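Periplasmic beta-glucosidase (Pseudomonas aeruginosa, PDB 6R5T) probably hydrolyses terminal, non-reducing beta-D-glucosyl residues of glucosides in the periplasm, releasing beta-D-glucose. Local coordinates at residues L523-G526 and W527-E530; L581-G584 and R585-D588. The protein carries 1 engineered substitution. All coordinates share one frame; numbering follows the deposited sequence. Where two conformers were deposited one is given.

Contact 1: L523-G526 and W527-E530; sequences LSLG and WEQE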
# COMPACT_ATOMS: atom_id res chain seq x y z
N LEU A 523 -8.01 -8.82 12.35
CA LEU A 523 -8.56 -9.90 11.52
C LEU A 523 -9.81 -9.41 10.82
O LEU A 523 -10.47 -8.48 11.32
CB LEU A 523 -8.96 -11.13 12.34
CG LEU A 523 -7.85 -11.80 13.16
CD1 LEU A 523 -8.41 -12.94 14.00
CD2 LEU A 523 -6.76 -12.26 12.25
N SER A 524 -10.06 -10.00 9.65
CA SER A 524 -11.30 -9.79 8.89
C SER A 524 -12.38 -10.73 9.45
O SER A 524 -12.19 -11.97 9.36
CB SER A 524 -11.06 -10.00 7.43
OG SER A 524 -10.64 -11.29 7.16
N LEU A 525 -13.44 -10.14 10.02
CA LEU A 525 -14.40 -10.92 10.86
C LEU A 525 -15.84 -10.71 10.40
O LEU A 525 -16.74 -10.81 11.24
CB LEU A 525 -14.20 -10.47 12.30
CG LEU A 525 -12.85 -10.88 12.91
CD1 LEU A 525 -12.58 -10.16 14.20
CD2 LEU A 525 -12.80 -12.40 13.13
N GLY A 526 -16.06 -10.50 9.11
CA GLY A 526 -17.44 -10.18 8.67
C GLY A 526 -18.39 -11.34 8.96
O GLY A 526 -19.49 -11.06 9.44
N TRP A 527 -18.01 -12.59 8.67
CA TRP A 527 -18.93 -13.74 8.91
C TRP A 527 -19.18 -13.84 10.40
O TRP A 527 -20.32 -14.07 10.85
CB TRP A 527 -18.37 -15.05 8.36
CG TRP A 527 -19.26 -16.22 8.61
CD1 TRP A 527 -20.18 -16.74 7.73
CD2 TRP A 527 -19.34 -17.03 9.78
NE1 TRP A 527 -20.82 -17.81 8.30
CE2 TRP A 527 -20.37 -17.98 9.57
CE3 TRP A 527 -18.69 -17.01 11.00
CZ2 TRP A 527 -20.70 -18.92 10.53
CZ3 TRP A 527 -19.03 -17.92 11.97
CH2 TRP A 527 -20.02 -18.87 11.72
N GLU A 528 -18.11 -13.68 11.18
CA GLU A 528 -18.20 -13.82 12.65
C GLU A 528 -19.12 -12.75 13.24
O GLU A 528 -19.97 -13.04 14.11
CB GLU A 528 -16.79 -13.77 13.25
CG GLU A 528 -15.91 -14.93 12.83
CD GLU A 528 -15.30 -14.88 11.43
OE1 GLU A 528 -15.45 -13.85 10.68
OE2 GLU A 528 -14.70 -15.89 11.00
N GLN A 529 -18.97 -11.50 12.79
CA GLN A 529 -19.81 -10.41 13.32
C GLN A 529 -21.30 -10.69 12.97
O GLN A 529 -22.19 -10.26 13.72
CB GLN A 529 -19.30 -9.07 12.78
CG GLN A 529 -20.18 -7.87 13.18
CD GLN A 529 -20.30 -7.63 14.66
OE1 GLN A 529 -19.43 -7.99 15.45
NE2 GLN A 529 -21.42 -7.02 15.05
N GLU A 530 -21.58 -11.33 11.85
CA GLU A 530 -22.98 -11.63 11.45
C GLU A 530 -23.51 -12.84 12.25
O GLU A 530 -24.71 -12.84 12.63
CB GLU A 530 -23.01 -11.88 9.96
CG GLU A 530 -24.41 -12.04 9.40
CD GLU A 530 -25.38 -10.93 9.74
OE1 GLU A 530 -26.56 -11.27 9.96
OE2 GLU A 530 -24.99 -9.72 9.77
O HOH W 1 -12.48 -14.67 9.75
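Q529 N donates to L525 O at 2.8 Å, a nearly straight bond (163° at the hydrogen) that starts helix 526-531, with L525 as its N-cap. The next backbone bond, E530 N to G526 O, is longer at 3.2 Å and more bent. One water ties the loop to this first turn: it gives one hydrogen to S524 O at 2.7 Å and the other to E528 OE2 at 2.8 Å. E528 can meet it because its chain bends at chi2 (78°), which turns the carboxylate back toward the N-terminal end of the helix, beside the backbone of L525. There OE1 of E528 lies 3.1 Å from L525 CA, where the helix dipole would probably steady a negative charge. This carboxylate is buried, and its side chain also touches R500 of helix 497-508. Q529, by contrast, leads its amide away from the cap, and its OE1 bonds to the hydroxyl of Y608. W527 likewise leaves the turn: CG stands anti to the backbone N (chi1 179°), and the indole packs by helix 497-508, with K504 as a cation-pi partner. In the packing, the side chains of L525 and E528 cross at about a right angle, L525 also resting on L517 of strand 513-518. L525 CD2 meets E528 CD at 3.9 Å.

Contact 2: L581-G584 and R585-D588; sequences LNTG and RPMD
T583 OG1 takes the backbone hydrogen of R585 N at 3.0 Å, an ST turn that folds the chain tightly round G584 in a long loop of the C-terminal domain. The same hydroxyl gives its own hydrogen to N582 O at 2.7 Å, in the carbonyl plane and on a lone pair. Accepting and donating at once, OG1 is fixed between N and the carbonyl carbon of its own residue (chi1 84°). Next to the turn the amide of N582 lies by the P586 ring: N582 OD1 comes to 3.4 Å from P586 CB, while N582 ND2 is 3.7 Å from P586 CG and bonds to K264 O of the second subunit. The loose side is at D588, which is exposed and reaches only 4.4 Å, OD2 to N582 OD1, with its OD1 bonded instead to N591. R585, its CB pointing away from 581-584, leaves the turn extended from CG to NE and is held by the second subunit, close to a bound glucose and galactose; there NE pairs with E261 and NH1 with E486, a residue of that subunit's sugar pocket. At the root of this arm, R585 CG still lies 3.4 Å from G584 O.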
# COMPACT_ATOMS: atom_id res chain seq x y z
N LEU A 581 -7.09 11.07 5.17
CA LEU A 581 -7.48 12.36 4.55
C LEU A 581 -8.86 12.23 3.89
O LEU A 581 -9.34 11.09 3.56
CB LEU A 581 -6.43 12.80 3.54
CG LEU A 581 -4.99 12.92 4.05
CD1 LEU A 581 -4.10 13.55 3.00
CD2 LEU A 581 -4.91 13.69 5.36
N ASN A 582 -9.53 13.36 3.68
CA ASN A 582 -10.92 13.33 3.22
C ASN A 582 -11.00 12.93 1.74
O ASN A 582 -11.98 12.35 1.35
CB ASN A 582 -11.59 14.68 3.52
CG ASN A 582 -13.09 14.59 3.57
OD1 ASN A 582 -13.62 13.60 4.09
ND2 ASN A 582 -13.76 15.61 3.03
N THR A 583 -10.03 13.31 0.96
CA THR A 583 -10.04 13.35 -0.52
C THR A 583 -11.02 14.44 -1.00
O THR A 583 -11.70 15.06 -0.18
CB THR A 583 -10.38 11.99 -1.19
OG1 THR A 583 -11.79 11.83 -1.25
CG2 THR A 583 -9.72 10.83 -0.48
N GLY A 584 -11.03 14.66 -2.31
CA GLY A 584 -11.98 15.57 -2.96
C GLY A 584 -13.34 14.97 -3.11
O GLY A 584 -14.29 15.69 -3.38
N ARG A 585 -13.46 13.65 -2.95
CA ARG A 585 -14.70 12.88 -3.24
C ARG A 585 -14.84 11.83 -2.16
O ARG A 585 -14.78 10.63 -2.41
CB ARG A 585 -14.65 12.25 -4.64
CG ARG A 585 -14.65 13.31 -5.74
CD ARG A 585 -14.55 12.68 -7.12
NE ARG A 585 -14.53 13.74 -8.10
CZ ARG A 585 -14.71 13.58 -9.41
NH1 ARG A 585 -14.96 12.38 -9.91
NH2 ARG A 585 -14.61 14.62 -10.22
N PRO A 586 -15.05 12.26 -0.91
CA PRO A 586 -15.15 11.33 0.20
C PRO A 586 -16.35 10.40 0.04
O PRO A 586 -17.36 10.80 -0.53
CB PRO A 586 -15.33 12.26 1.41
CG PRO A 586 -15.85 13.50 0.87
CD PRO A 586 -15.19 13.67 -0.49
N MET A 587 -16.17 9.16 0.52
CA MET A 587 -17.34 8.29 0.76
C MET A 587 -17.41 8.17 2.27
O MET A 587 -16.44 7.70 2.92
CB MET A 587 -17.29 6.87 0.21
CG MET A 587 -18.74 6.33 -0.00
SD MET A 587 -18.85 4.52 0.17
CE MET A 587 -20.57 4.18 -0.25
N ASP A 588 -18.52 8.58 2.79
CA ASP A 588 -18.84 8.28 4.20
C ASP A 588 -20.37 8.26 4.25
O ASP A 588 -20.99 8.34 3.17
CB ASP A 588 -18.13 9.30 5.10
CG ASP A 588 -18.38 10.75 4.71
OD1 ASP A 588 -19.47 11.05 4.20
OD2 ASP A 588 -17.47 11.57 4.89

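In the fold
Both contacts are local turns in the C-terminal domain range, with centres 25 Å apart and nearest atoms about 17 Å apart, so they do not touch. Contact 1 opens a helix that follows strand 513-518 of the mixed sheet, and its surroundings are helices, strands and loops of its own chain. Contact 2 has no helix or strand and sits farther from the chain centre, in the long loop before strand 619-626, against the other subunit. Each is partly buried, but the chemistry differs: repeating backbone bonds and a water in contact 1, a single side-chain hydroxyl in contact 2, where R585 reaches the second subunit beside its bound sugar.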